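Local coordinates for protein DNA polymerase III, beta subunit (Thermotoga maritima, PDB 1VPK) that probably tethers DNA polymerase III and other proteins to DNA, conferring processivity, by closing as a ring-shaped head-to-tail homodimer around the duplex, at residues E147-K152 / L178-S183; G185-L190 / P332-D337; R275-R280 / M301-K306; E336-H341 / Y368-M373. One frame throughout, in Å; residues are numbered along the deposited sequence.

Interaction 1 of 4, residues E147-K152 / L178-S183; sequences EEMVEK and LRLVAS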
loop_
_atom_site.group_PDB
_atom_site.type_symbol
_atom_site.label_atom_id
_atom_site.label_comp_id
_atom_site.label_asym_id
_atom_site.label_seq_id
_atom_site.Cartn_x
_atom_site.Cartn_y
_atom_site.Cartn_z
ATOM N N GLU A 147 -8.959 24.017 2.398
ATOM C CA GLU A 147 -8.398 22.671 2.240
ATOM C C GLU A 147 -7.707 22.195 3.491
ATOM O O GLU A 147 -7.956 21.099 3.967
ATOM C CB GLU A 147 -7.384 22.609 1.091
ATOM C CG GLU A 147 -7.043 21.176 0.671
ATOM C CD GLU A 147 -5.793 20.566 1.357
ATOM O OE1 GLU A 147 -4.938 21.306 1.911
ATOM O OE2 GLU A 147 -5.631 19.313 1.310
ATOM N N GLU A 148 -6.817 23.048 4.003
ATOM C CA GLU A 148 -6.088 22.812 5.252
ATOM C C GLU A 148 -6.998 22.594 6.459
ATOM O O GLU A 148 -6.803 21.652 7.238
ATOM C CB GLU A 148 -5.106 23.973 5.488
ATOM C CG GLU A 148 -4.486 24.049 6.870
ATOM C CD GLU A 148 -3.412 25.177 6.975
ATOM O OE1 GLU A 148 -3.440 26.116 6.125
ATOM O OE2 GLU A 148 -2.545 25.103 7.892
ATOM N N MET A 149 -7.998 23.446 6.612
ATOM C CA MET A 149 -8.940 23.281 7.682
ATOM C C MET A 149 -9.650 21.933 7.565
ATOM O O MET A 149 -9.800 21.237 8.562
ATOM C CB MET A 149 -9.970 24.401 7.665
ATOM C CG MET A 149 -9.394 25.826 7.893
ATOM S SD MET A 149 -10.708 27.044 7.969
ATOM C CE MET A 149 -11.473 26.554 9.496
ATOM N N VAL A 150 -10.052 21.527 6.353
ATOM C CA VAL A 150 -10.811 20.282 6.209
ATOM C C VAL A 150 -9.922 19.093 6.588
ATOM O O VAL A 150 -10.335 18.209 7.348
ATOM C CB VAL A 150 -11.404 20.128 4.791
ATOM C CG1 VAL A 150 -12.003 18.747 4.590
ATOM C CG2 VAL A 150 -12.499 21.181 4.538
ATOM N N GLU A 151 -8.707 19.099 6.078
ATOM C CA GLU A 151 -7.749 18.032 6.299
ATOM C C GLU A 151 -7.368 17.902 7.806
ATOM O O GLU A 151 -7.050 16.810 8.291
ATOM C CB GLU A 151 -6.506 18.316 5.441
ATOM C CG GLU A 151 -5.267 17.416 5.703
ATOM N N LYS A 152 -7.407 19.017 8.534
ATOM C CA LYS A 152 -7.055 18.998 9.949
ATOM C C LYS A 152 -8.162 18.427 10.820
ATOM O O LYS A 152 -7.898 18.067 11.951
ATOM C CB LYS A 152 -6.570 20.397 10.406
ATOM C CG LYS A 152 -5.107 20.577 10.094
ATOM C CD LYS A 152 -4.563 21.924 10.429
ATOM C CE LYS A 152 -3.087 22.017 9.945
ATOM N NZ LYS A 152 -2.264 23.085 10.642
ATOM N N LEU A 178 -14.772 31.117 10.607
ATOM C CA LEU A 178 -15.261 29.788 10.289
ATOM C C LEU A 178 -14.572 28.793 11.179
ATOM O O LEU A 178 -13.352 28.835 11.350
ATOM C CB LEU A 178 -14.934 29.415 8.836
ATOM C CG LEU A 178 -15.223 27.991 8.363
ATOM C CD1 LEU A 178 -16.706 27.774 8.297
ATOM C CD2 LEU A 178 -14.617 27.738 6.986
ATOM N N ARG A 179 -15.376 27.892 11.721
ATOM C CA ARG A 179 -14.909 26.776 12.509
ATOM C C ARG A 179 -15.501 25.525 11.928
ATOM O O ARG A 179 -16.675 25.479 11.614
ATOM C CB ARG A 179 -15.372 26.919 13.958
ATOM C CG ARG A 179 -15.039 25.743 14.874
ATOM C CD ARG A 179 -15.611 25.925 16.309
ATOM N NE ARG A 179 -14.995 27.003 17.071
ATOM C CZ ARG A 179 -15.222 27.206 18.382
ATOM N NH1 ARG A 179 -16.014 26.396 19.063
ATOM N NH2 ARG A 179 -14.635 28.183 19.009
ATOM N N LEU A 180 -14.658 24.506 11.826
ATOM C CA LEU A 180 -15.044 23.194 11.458
ATOM C C LEU A 180 -14.801 22.245 12.608
ATOM O O LEU A 180 -13.781 22.345 13.278
ATOM C CB LEU A 180 -14.201 22.732 10.275
ATOM C CG LEU A 180 -14.304 23.495 8.965
ATOM C CD1 LEU A 180 -13.459 22.750 7.890
ATOM C CD2 LEU A 180 -15.778 23.634 8.538
ATOM N N VAL A 181 -15.730 21.315 12.813
ATOM C CA VAL A 181 -15.641 20.355 13.907
ATOM C C VAL A 181 -16.027 18.976 13.422
ATOM O O VAL A 181 -16.970 18.825 12.681
ATOM C CB VAL A 181 -16.577 20.717 15.089
ATOM C CG1 VAL A 181 -16.198 19.907 16.363
ATOM C CG2 VAL A 181 -16.471 22.174 15.416
ATOM N N ALA A 182 -15.298 17.972 13.869
ATOM C CA ALA A 182 -15.653 16.597 13.574
ATOM C C ALA A 182 -15.348 15.756 14.778
ATOM O O ALA A 182 -14.370 16.028 15.504
ATOM C CB ALA A 182 -14.865 16.071 12.332
ATOM N N SER A 183 -16.167 14.727 14.989
ATOM C CA SER A 183 -16.008 13.835 16.128
ATOM C C SER A 183 -16.635 12.486 15.833
ATOM O O SER A 183 -17.534 12.396 14.995
ATOM C CB SER A 183 -16.710 14.417 17.356
ATOM O OG SER A 183 -16.637 13.503 18.435
#

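Interaction 2 of 4, residues G185-L190 / P332-D337; sequences GFRLAL and PKFIED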
loop_
_atom_site.group_PDB
_atom_site.type_symbol
_atom_site.label_atom_id
_atom_site.label_comp_id
_atom_site.label_asym_id
_atom_site.label_seq_id
_atom_site.Cartn_x
_atom_site.Cartn_y
_atom_site.Cartn_z
ATOM N N GLY A 185 -17.290 10.522 18.779
ATOM C CA GLY A 185 -17.677 10.122 20.137
ATOM C C GLY A 185 -16.527 9.721 21.044
ATOM O O GLY A 185 -16.649 9.745 22.277
ATOM N N PHE A 186 -15.398 9.334 20.456
ATOM C CA PHE A 186 -14.206 9.018 21.234
ATOM C C PHE A 186 -13.191 10.161 21.166
ATOM O O PHE A 186 -12.392 10.352 22.069
ATOM C CB PHE A 186 -13.543 7.758 20.695
ATOM C CG PHE A 186 -14.349 6.490 20.880
ATOM C CD1 PHE A 186 -14.525 5.935 22.129
ATOM C CD2 PHE A 186 -14.860 5.811 19.777
ATOM C CE1 PHE A 186 -15.238 4.724 22.283
ATOM C CE2 PHE A 186 -15.554 4.620 19.925
ATOM C CZ PHE A 186 -15.744 4.083 21.167
ATOM N N ARG A 187 -13.184 10.871 20.055
ATOM C CA ARG A 187 -12.245 11.967 19.859
ATOM C C ARG A 187 -12.881 13.015 18.953
ATOM O O ARG A 187 -13.916 12.776 18.334
ATOM C CB ARG A 187 -10.878 11.472 19.323
ATOM C CG ARG A 187 -10.871 10.319 18.306
ATOM C CD ARG A 187 -11.230 10.798 16.921
ATOM N NE ARG A 187 -11.274 9.699 15.954
ATOM C CZ ARG A 187 -10.223 9.113 15.399
ATOM N NH1 ARG A 187 -10.411 8.148 14.518
ATOM N NH2 ARG A 187 -9.004 9.492 15.676
ATOM N N LEU A 188 -12.260 14.184 18.920
ATOM C CA LEU A 188 -12.807 15.344 18.270
ATOM C C LEU A 188 -11.655 16.191 17.746
ATOM O O LEU A 188 -10.588 16.289 18.380
ATOM C CB LEU A 188 -13.657 16.118 19.269
ATOM C CG LEU A 188 -14.179 17.507 18.841
ATOM C CD1 LEU A 188 -15.482 17.809 19.558
ATOM C CD2 LEU A 188 -13.170 18.584 19.192
ATOM N N ALA A 189 -11.875 16.766 16.583
ATOM C CA ALA A 189 -10.949 17.697 15.961
ATOM C C ALA A 189 -11.684 19.001 15.695
ATOM O O ALA A 189 -12.832 18.984 15.243
ATOM C CB ALA A 189 -10.432 17.136 14.633
ATOM N N LEU A 190 -11.003 20.116 15.960
ATOM C CA LEU A 190 -11.575 21.406 15.721
ATOM C C LEU A 190 -10.564 22.335 15.053
ATOM O O LEU A 190 -9.442 22.400 15.500
ATOM C CB LEU A 190 -11.983 21.999 17.069
ATOM C CG LEU A 190 -12.721 23.330 17.113
ATOM C CD1 LEU A 190 -13.519 23.371 18.419
ATOM C CD2 LEU A 190 -11.751 24.533 17.054
ATOM N N PRO A 332 -4.053 4.269 21.962
ATOM C CA PRO A 332 -2.897 4.944 21.379
ATOM C C PRO A 332 -3.064 5.360 19.911
ATOM O O PRO A 332 -2.446 6.355 19.480
ATOM C CB PRO A 332 -1.780 3.902 21.529
ATOM C CG PRO A 332 -2.501 2.596 21.539
ATOM C CD PRO A 332 -3.742 2.877 22.326
ATOM N N LYS A 333 -3.872 4.610 19.156
ATOM C CA LYS A 333 -4.123 4.944 17.760
ATOM C C LYS A 333 -4.765 6.339 17.681
ATOM O O LYS A 333 -4.484 7.117 16.761
ATOM C CB LYS A 333 -5.050 3.912 17.091
ATOM N N PHE A 334 -5.647 6.649 18.621
ATOM C CA PHE A 334 -6.300 7.961 18.606
ATOM C C PHE A 334 -5.321 9.095 18.885
ATOM O O PHE A 334 -5.500 10.205 18.369
ATOM C CB PHE A 334 -7.457 8.027 19.582
ATOM C CG PHE A 334 -8.626 7.169 19.236
ATOM C CD1 PHE A 334 -8.941 6.825 17.931
ATOM C CD2 PHE A 334 -9.486 6.776 20.235
ATOM C CE1 PHE A 334 -10.079 6.042 17.647
ATOM C CE2 PHE A 334 -10.598 6.030 19.973
ATOM C CZ PHE A 334 -10.904 5.648 18.664
ATOM N N ILE A 335 -4.274 8.831 19.668
ATOM C CA ILE A 335 -3.294 9.864 19.974
ATOM C C ILE A 335 -2.433 10.008 18.755
ATOM O O ILE A 335 -2.115 11.133 18.346
ATOM C CB ILE A 335 -2.357 9.506 21.169
ATOM C CG1 ILE A 335 -3.118 9.158 22.455
ATOM C CG2 ILE A 335 -1.337 10.662 21.437
ATOM C CD1 ILE A 335 -3.923 10.252 22.984
ATOM N N GLU A 336 -1.996 8.874 18.192
ATOM C CA GLU A 336 -1.207 8.910 16.994
ATOM C C GLU A 336 -1.895 9.636 15.805
ATOM O O GLU A 336 -1.257 10.378 15.097
ATOM C CB GLU A 336 -0.784 7.493 16.588
ATOM C CG GLU A 336 0.061 7.446 15.316
ATOM C CD GLU A 336 1.361 8.228 15.461
ATOM O OE1 GLU A 336 2.284 7.750 16.214
ATOM O OE2 GLU A 336 1.463 9.326 14.830
ATOM N N ASP A 337 -3.176 9.395 15.575
ATOM C CA ASP A 337 -3.939 10.123 14.540
ATOM C C ASP A 337 -3.814 11.631 14.660
ATOM O O ASP A 337 -3.585 12.297 13.689
ATOM C CB ASP A 337 -5.416 9.779 14.670
ATOM C CG ASP A 337 -5.765 8.420 14.118
ATOM O OD1 ASP A 337 -4.985 7.835 13.336
ATOM O OD2 ASP A 337 -6.878 7.953 14.421
HETATM O O HOH W 1 -7.738 11.421 17.527
#

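Interaction 3 of 4, residues R275-R280 / M301-K306; sequences RESLKR and MRLVSK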
loop_
_atom_site.group_PDB
_atom_site.type_symbol
_atom_site.label_atom_id
_atom_site.label_comp_id
_atom_site.label_asym_id
_atom_site.label_seq_id
_atom_site.Cartn_x
_atom_site.Cartn_y
_atom_site.Cartn_z
ATOM N N ARG A 275 5.345 10.392 18.991
ATOM C CA ARG A 275 4.992 9.474 17.879
ATOM C C ARG A 275 5.852 8.217 17.912
ATOM O O ARG A 275 5.354 7.099 17.784
ATOM C CB ARG A 275 5.131 10.202 16.535
ATOM C CG ARG A 275 4.785 9.405 15.263
ATOM C CD ARG A 275 5.670 9.821 14.015
ATOM N NE ARG A 275 5.761 11.291 13.884
ATOM C CZ ARG A 275 6.783 11.988 13.367
ATOM N NH1 ARG A 275 7.856 11.375 12.866
ATOM N NH2 ARG A 275 6.717 13.326 13.358
ATOM N N GLU A 276 7.149 8.382 18.131
ATOM C CA GLU A 276 8.042 7.244 18.176
ATOM C C GLU A 276 7.784 6.358 19.398
ATOM O O GLU A 276 7.870 5.137 19.349
ATOM C CB GLU A 276 9.501 7.724 18.098
ATOM C CG GLU A 276 9.888 8.197 16.721
ATOM C CD GLU A 276 11.278 8.871 16.648
ATOM O OE1 GLU A 276 11.967 9.090 17.681
ATOM O OE2 GLU A 276 11.660 9.229 15.514
ATOM N N SER A 277 7.469 6.978 20.513
ATOM C CA SER A 277 7.146 6.255 21.751
ATOM C C SER A 277 5.861 5.497 21.569
ATOM O O SER A 277 5.770 4.327 21.960
ATOM C CB SER A 277 7.015 7.243 22.922
ATOM O OG SER A 277 6.829 6.565 24.153
ATOM N N LEU A 278 4.847 6.159 20.983
ATOM C CA LEU A 278 3.573 5.463 20.685
ATOM C C LEU A 278 3.784 4.252 19.781
ATOM O O LEU A 278 3.271 3.155 20.046
ATOM C CB LEU A 278 2.546 6.443 20.089
ATOM C CG LEU A 278 2.010 7.360 21.191
ATOM C CD1 LEU A 278 1.346 8.594 20.633
ATOM C CD2 LEU A 278 1.054 6.638 22.152
ATOM N N LYS A 279 4.600 4.408 18.745
ATOM C CA LYS A 279 4.929 3.265 17.893
ATOM C C LYS A 279 5.555 2.071 18.664
ATOM O O LYS A 279 5.216 0.903 18.421
ATOM C CB LYS A 279 5.867 3.675 16.773
ATOM C CG LYS A 279 5.227 4.433 15.619
ATOM C CD LYS A 279 6.146 4.255 14.368
ATOM N N ARG A 280 6.458 2.368 19.595
ATOM C CA ARG A 280 7.093 1.324 20.415
ATOM C C ARG A 280 6.055 0.580 21.269
ATOM O O ARG A 280 6.051 -0.647 21.295
ATOM C CB ARG A 280 8.270 1.895 21.267
ATOM C CG ARG A 280 9.373 2.407 20.367
ATOM C CD ARG A 280 10.655 2.866 21.027
ATOM N NE ARG A 280 10.524 4.074 21.828
ATOM C CZ ARG A 280 10.933 5.306 21.463
ATOM N NH1 ARG A 280 11.499 5.547 20.295
ATOM N NH2 ARG A 280 10.789 6.306 22.286
ATOM N N MET A 301 7.422 11.160 31.342
ATOM C CA MET A 301 6.174 10.491 31.223
ATOM C C MET A 301 6.539 9.082 30.803
ATOM O O MET A 301 7.327 8.930 29.878
ATOM C CB MET A 301 5.399 11.239 30.143
ATOM C CG MET A 301 4.074 10.804 29.896
ATOM S SD MET A 301 3.181 11.961 28.830
ATOM C CE MET A 301 4.051 11.977 27.290
ATOM N N ARG A 302 6.037 8.063 31.502
ATOM C CA ARG A 302 6.213 6.671 31.073
ATOM C C ARG A 302 4.966 6.204 30.349
ATOM O O ARG A 302 3.847 6.449 30.819
ATOM C CB ARG A 302 6.461 5.748 32.269
ATOM C CG ARG A 302 7.676 6.135 33.168
ATOM C CD ARG A 302 7.643 5.355 34.485
ATOM N NE ARG A 302 8.451 4.137 34.445
ATOM C CZ ARG A 302 8.131 2.955 34.999
ATOM N NH1 ARG A 302 6.963 2.758 35.613
ATOM N NH2 ARG A 302 8.969 1.921 34.893
ATOM N N LEU A 303 5.146 5.540 29.211
ATOM C CA LEU A 303 4.050 4.963 28.466
ATOM C C LEU A 303 4.111 3.451 28.676
ATOM O O LEU A 303 5.151 2.841 28.459
ATOM C CB LEU A 303 4.110 5.268 26.951
ATOM C CG LEU A 303 4.178 6.673 26.334
ATOM C CD1 LEU A 303 3.394 6.809 25.070
ATOM C CD2 LEU A 303 3.840 7.748 27.293
ATOM N N VAL A 304 2.995 2.847 29.073
ATOM C CA VAL A 304 2.991 1.461 29.453
ATOM C C VAL A 304 1.897 0.730 28.708
ATOM O O VAL A 304 0.738 1.184 28.703
ATOM C CB VAL A 304 2.770 1.308 30.971
ATOM C CG1 VAL A 304 2.646 -0.199 31.376
ATOM C CG2 VAL A 304 3.883 1.999 31.712
ATOM N N SER A 305 2.246 -0.390 28.085
ATOM C CA SER A 305 1.219 -1.287 27.515
ATOM C C SER A 305 1.496 -2.744 27.893
ATOM O O SER A 305 2.643 -3.172 28.017
ATOM C CB SER A 305 1.088 -1.056 25.995
ATOM O OG SER A 305 -0.049 -1.742 25.464
ATOM N N LYS A 306 0.430 -3.514 28.125
ATOM C CA LYS A 306 0.582 -4.891 28.553
ATOM C C LYS A 306 -0.351 -5.755 27.758
ATOM O O LYS A 306 -1.465 -5.355 27.441
ATOM C CB LYS A 306 0.291 -5.083 30.039
ATOM C CG LYS A 306 1.011 -4.138 30.937
ATOM C CD LYS A 306 0.678 -4.373 32.427
ATOM C CE LYS A 306 1.338 -3.245 33.287
ATOM N NZ LYS A 306 1.445 -3.669 34.733
#

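Interaction 4 of 4, residues E336-H341 / Y368-M373; sequences EDVLKH and YLYIVM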
loop_
_atom_site.group_PDB
_atom_site.type_symbol
_atom_site.label_atom_id
_atom_site.label_comp_id
_atom_site.label_asym_id
_atom_site.label_seq_id
_atom_site.Cartn_x
_atom_site.Cartn_y
_atom_site.Cartn_z
ATOM N N GLU A 336 -1.996 8.874 18.192
ATOM C CA GLU A 336 -1.207 8.910 16.994
ATOM C C GLU A 336 -1.895 9.636 15.805
ATOM O O GLU A 336 -1.257 10.378 15.097
ATOM C CB GLU A 336 -0.784 7.493 16.588
ATOM C CG GLU A 336 0.061 7.446 15.316
ATOM C CD GLU A 336 1.361 8.228 15.461
ATOM O OE1 GLU A 336 2.284 7.750 16.214
ATOM O OE2 GLU A 336 1.463 9.326 14.830
ATOM N N ASP A 337 -3.176 9.395 15.575
ATOM C CA ASP A 337 -3.939 10.123 14.540
ATOM C C ASP A 337 -3.814 11.631 14.660
ATOM O O ASP A 337 -3.585 12.297 13.689
ATOM C CB ASP A 337 -5.416 9.779 14.670
ATOM C CG ASP A 337 -5.765 8.420 14.118
ATOM O OD1 ASP A 337 -4.985 7.835 13.336
ATOM O OD2 ASP A 337 -6.878 7.953 14.421
ATOM N N VAL A 338 -3.965 12.164 15.869
ATOM C CA VAL A 338 -3.779 13.605 16.134
ATOM C C VAL A 338 -2.397 14.115 15.696
ATOM O O VAL A 338 -2.277 15.120 14.984
ATOM C CB VAL A 338 -4.037 13.909 17.654
ATOM C CG1 VAL A 338 -3.617 15.237 18.005
ATOM C CG2 VAL A 338 -5.544 13.737 18.047
ATOM N N LEU A 339 -1.346 13.397 16.078
ATOM C CA LEU A 339 0.018 13.854 15.845
ATOM C C LEU A 339 0.344 13.947 14.392
ATOM O O LEU A 339 1.007 14.867 13.979
ATOM C CB LEU A 339 1.049 12.933 16.538
ATOM C CG LEU A 339 0.815 12.770 18.034
ATOM C CD1 LEU A 339 1.842 11.808 18.652
ATOM C CD2 LEU A 339 0.768 14.155 18.722
ATOM N N LYS A 340 -0.159 12.996 13.614
ATOM C CA LYS A 340 -0.084 13.044 12.166
ATOM C C LYS A 340 -0.577 14.357 11.592
ATOM O O LYS A 340 -0.103 14.777 10.539
ATOM C CB LYS A 340 -0.945 11.930 11.533
ATOM C CG LYS A 340 -0.535 10.499 11.882
ATOM C CD LYS A 340 -1.523 9.456 11.316
ATOM C CE LYS A 340 -1.188 7.990 11.803
ATOM N NZ LYS A 340 -2.445 7.236 12.224
ATOM N N HIS A 341 -1.579 14.974 12.225
ATOM C CA HIS A 341 -2.177 16.170 11.667
ATOM C C HIS A 341 -1.683 17.482 12.228
ATOM O O HIS A 341 -2.129 18.539 11.802
ATOM C CB HIS A 341 -3.686 16.075 11.847
ATOM C CG HIS A 341 -4.289 15.000 11.020
ATOM N ND1 HIS A 341 -4.416 13.709 11.466
ATOM C CD2 HIS A 341 -4.677 14.997 9.731
ATOM C CE1 HIS A 341 -4.916 12.961 10.502
ATOM N NE2 HIS A 341 -5.103 13.725 9.445
ATOM N N TYR A 368 -6.436 25.508 16.255
ATOM C CA TYR A 368 -6.477 24.057 16.060
ATOM C C TYR A 368 -6.401 23.303 17.372
ATOM O O TYR A 368 -5.491 23.548 18.178
ATOM C CB TYR A 368 -5.349 23.616 15.114
ATOM C CG TYR A 368 -5.556 24.195 13.736
ATOM C CD1 TYR A 368 -5.064 25.461 13.408
ATOM C CD2 TYR A 368 -6.315 23.520 12.795
ATOM C CE1 TYR A 368 -5.297 26.014 12.166
ATOM C CE2 TYR A 368 -6.546 24.066 11.540
ATOM C CZ TYR A 368 -6.041 25.313 11.238
ATOM O OH TYR A 368 -6.265 25.838 10.004
ATOM N N LEU A 369 -7.349 22.389 17.611
ATOM C CA LEU A 369 -7.298 21.597 18.833
ATOM C C LEU A 369 -8.013 20.258 18.690
ATOM O O LEU A 369 -8.943 20.085 17.862
ATOM C CB LEU A 369 -7.850 22.358 20.027
ATOM C CG LEU A 369 -9.340 22.527 20.255
ATOM C CD1 LEU A 369 -10.006 21.296 20.835
ATOM C CD2 LEU A 369 -9.529 23.660 21.187
ATOM N N TYR A 370 -7.535 19.320 19.485
ATOM C CA TYR A 370 -7.979 17.930 19.441
ATOM C C TYR A 370 -8.336 17.479 20.818
ATOM O O TYR A 370 -7.663 17.825 21.731
ATOM C CB TYR A 370 -6.881 17.020 18.843
ATOM C CG TYR A 370 -6.542 17.507 17.467
ATOM C CD1 TYR A 370 -7.281 17.095 16.371
ATOM C CD2 TYR A 370 -5.523 18.451 17.262
ATOM C CE1 TYR A 370 -6.992 17.597 15.068
ATOM C CE2 TYR A 370 -5.226 18.935 15.977
ATOM C CZ TYR A 370 -5.970 18.519 14.908
ATOM O OH TYR A 370 -5.701 18.962 13.652
ATOM N N ILE A 371 -9.379 16.670 20.941
ATOM C CA ILE A 371 -9.818 16.086 22.223
ATOM C C ILE A 371 -9.802 14.555 22.033
ATOM O O ILE A 371 -10.231 14.046 20.961
ATOM C CB ILE A 371 -11.268 16.532 22.601
ATOM C CG1 ILE A 371 -11.387 18.072 22.672
ATOM C CG2 ILE A 371 -11.728 15.848 23.897
ATOM C CD1 ILE A 371 -10.704 18.671 23.830
ATOM N N VAL A 372 -9.218 13.842 23.002
ATOM C CA VAL A 372 -9.282 12.382 23.071
ATOM C C VAL A 372 -9.829 12.001 24.457
ATOM O O VAL A 372 -9.387 12.518 25.474
ATOM C CB VAL A 372 -7.897 11.722 22.824
ATOM C CG1 VAL A 372 -8.042 10.206 22.651
ATOM C CG2 VAL A 372 -7.241 12.260 21.548
ATOM N N MET A 373 -10.823 11.119 24.490
ATOM C CA MET A 373 -11.421 10.652 25.720
ATOM C C MET A 373 -10.536 9.518 26.223
ATOM O O MET A 373 -10.001 8.763 25.414
ATOM C CB MET A 373 -12.822 10.105 25.431
ATOM C CG MET A 373 -13.770 11.117 24.763
ATOM S SD MET A 373 -14.119 12.617 25.721
ATOM C CE MET A 373 -14.542 11.839 27.298
#

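Interaction 1 of 4, residues E147-K152 / L178-S183
Met149 and Val150, on consecutive positions of helix 143-153, meet Leu178 and Leu180, which stand two residues apart on the same face of strand 177-183. Met149 does most of the reaching. Its CG lies anti to the carbonyl carbon (chi1 -63°), the chain then runs extended, and a bend at chi3 (68°) swings the methyl onto the strand. CE settles 3.5 Å from the backbone O of Leu178, while SD passes CD2 of Leu178 at 4.1 Å, the two side chains meeting at a slant. Leu180 turns one methyl, CD1, to the helix: it lies 3.9 Å from CB of Met149 and 3.8 Å from CG2 of Val150, so one branch bridges both helix positions. Helix and strand run nearly parallel, at 23°, with their axes 8.7 Å apart, as expected for a helix laid on a sheet in the central domain. Beside them Leu178 and Leu180 both touch Trp171 of the adjacent strand 168-174, and Val150 turns also to Met210 and Gln214 of helix 207-218. All four touching residues are buried and no hydrogen bond crosses, which implies that between these two segments dispersion contacts and exclusion of water, not polar bonding, provide the attraction.

Interaction 2 of 4, residues G185-L190 / P332-D337
NH2 of Arg187 is gripped twice: it donates to OD2 of Asp337 at 2.9 Å in a nearly straight bond (N-H...O 173°), and to a water whose oxygen lies 3.0 Å from the same NH2. Both acceptors lie close to the guanidinium plane. OD2 of Asp337 is approached at its anti lone pair, with carboxylate and guanidinium nearly coplanar, and the pair is a salt bridge. The water passes the link on, donating to the backbone O of Phe334 at 2.7 Å. Each charge has a further partner: NE of Arg187 forms a salt bridge with Asp184, and OD1 of Asp337 one with Lys340.

Arg187 is folded to get there. Its CG sits between the backbone N and the carbonyl carbon (chi1 37°), and a further bend at chi2 lays the chain over the ring of Phe334. CG stands 4.1 Å from the ring centroid in a CH-pi contact, and CD1 of Phe334 lies over one guanidinium face, 3.5 Å from NH2, the two planes 49° apart. Phe186 adds its CB, 3.5 Å from CE2 of Phe334; the two rings are near parallel but slid so far that they barely overlap.

A leucine in place of Arg187 would probably leave OD2 of Asp337 without its charged mate and the water without its donor. The salt bridge, water link and ring cover join strand 187-194 of the central domain to helix 332-341 of the C-terminal domain, which implies a junction where a directional, charge-assisted bond adds to apolar packing.

Interaction 3 of 4, residues R275-R280 / M301-K306
With OG anti to the backbone N (chi1 -174°), Ser277 aims its hydroxyl from helix 271-285 at strand 300-307, where Leu303, its CG anti to the carbonyl carbon (chi1 -56°), rises to meet it. OG of Ser277 rests 3.4 Å from CG of Leu303 and 3.6 Å from its CD1, a polar atom lying against a purely apolar branch point. The second torsion of Leu303, -143°, is well off a staggered value, and its CD1 comes to lie between two helix residues: besides the serine hydroxyl it meets CD2 of Leu278 at 3.7 Å. Leu278 starts out pointing away from the strand, yet its end returns, so that the two leucines meet obliquely through their methyls.

The arrangement is a helix laid on an antiparallel sheet in the C-terminal domain of the sliding-ring fold, in which helices line the central hole and sheets form the outer wall. Leu278 also links two helices, packing on Pro332, Ile335 and Leu339 of helix 332-341.

The buried hydroxyl of Ser277 is satisfied by a hydrogen bond with OD2 of Asp315, on the adjacent strand 311-318; that carboxylate oxygen, outside the two segments, also forms a salt bridge with NH2 of Arg280, whose side chain packs on Thr115 of the second subunit. The guanidinium of Arg280 is folded back along its own helix, one face lying over O of Glu276 and CA of Ser277.

Interaction 4 of 4, residues E336-H341 / Y368-M373
Val338 and Tyr370 slide past each other in opposite directions, the valine straddling the root of the tyrosine with both methyls. CG2 of Val338 lies 3.6 Å from CB of Tyr370, and CG1 lies 3.7 Å from CG at the start of the ring, which it approaches obliquely. The valine's CG1, anti to the backbone N (chi1 169°), lies toward CG and CD2 of the ring; CG2 sits by CB and the CG-CD1 side and also reaches CG2 of Val372, 4.2 Å away and two residues along the strand.

Helix 332-341 here runs almost exactly against strand 368-372 (172°), with the axes 9.7 Å apart: a helix covering the closing strand of the C-terminal domain, where that strand abuts the central domain in one continuous sheet.

At its far end Tyr370 places OH 4.0 Å from CB of His341 and hydrogen-bonds through it to the backbone O of Lys152, in the central domain. A phenylalanine at Tyr370 lacks the hydroxyl and would probably leave that carbonyl without this partner, weakening a tie between the domains. The ring of His341 is turned away and fixed instead by its own helix: ND1 donates to O of Asp337 at 2.8 Å, the oxygen lying close to the ring plane, and Phe155 stacks on it.

Overall arrangement
From the N terminus, interaction 1 comes first, closing a loop of 25 residues between helix 143-153 and strand 177-183 within the central domain. Interaction 2 opens on the next strand, 187-194, and closes 141 residues later on helix 332-341 of the C-terminal domain. Inside that long span lies interaction 3, a local closure whose Leu278 packs against Ile335 of interaction 2. Interaction 4 starts where interaction 2 ends, sharing Glu336 and Asp337, and closes 26 residues later on strand 368-372. This strand pairs with 187-194, itself beside 177-183, so interactions 1, 2 and 4 reach one sheet spanning both domains, while interaction 3 ties a helix to a separate sheet.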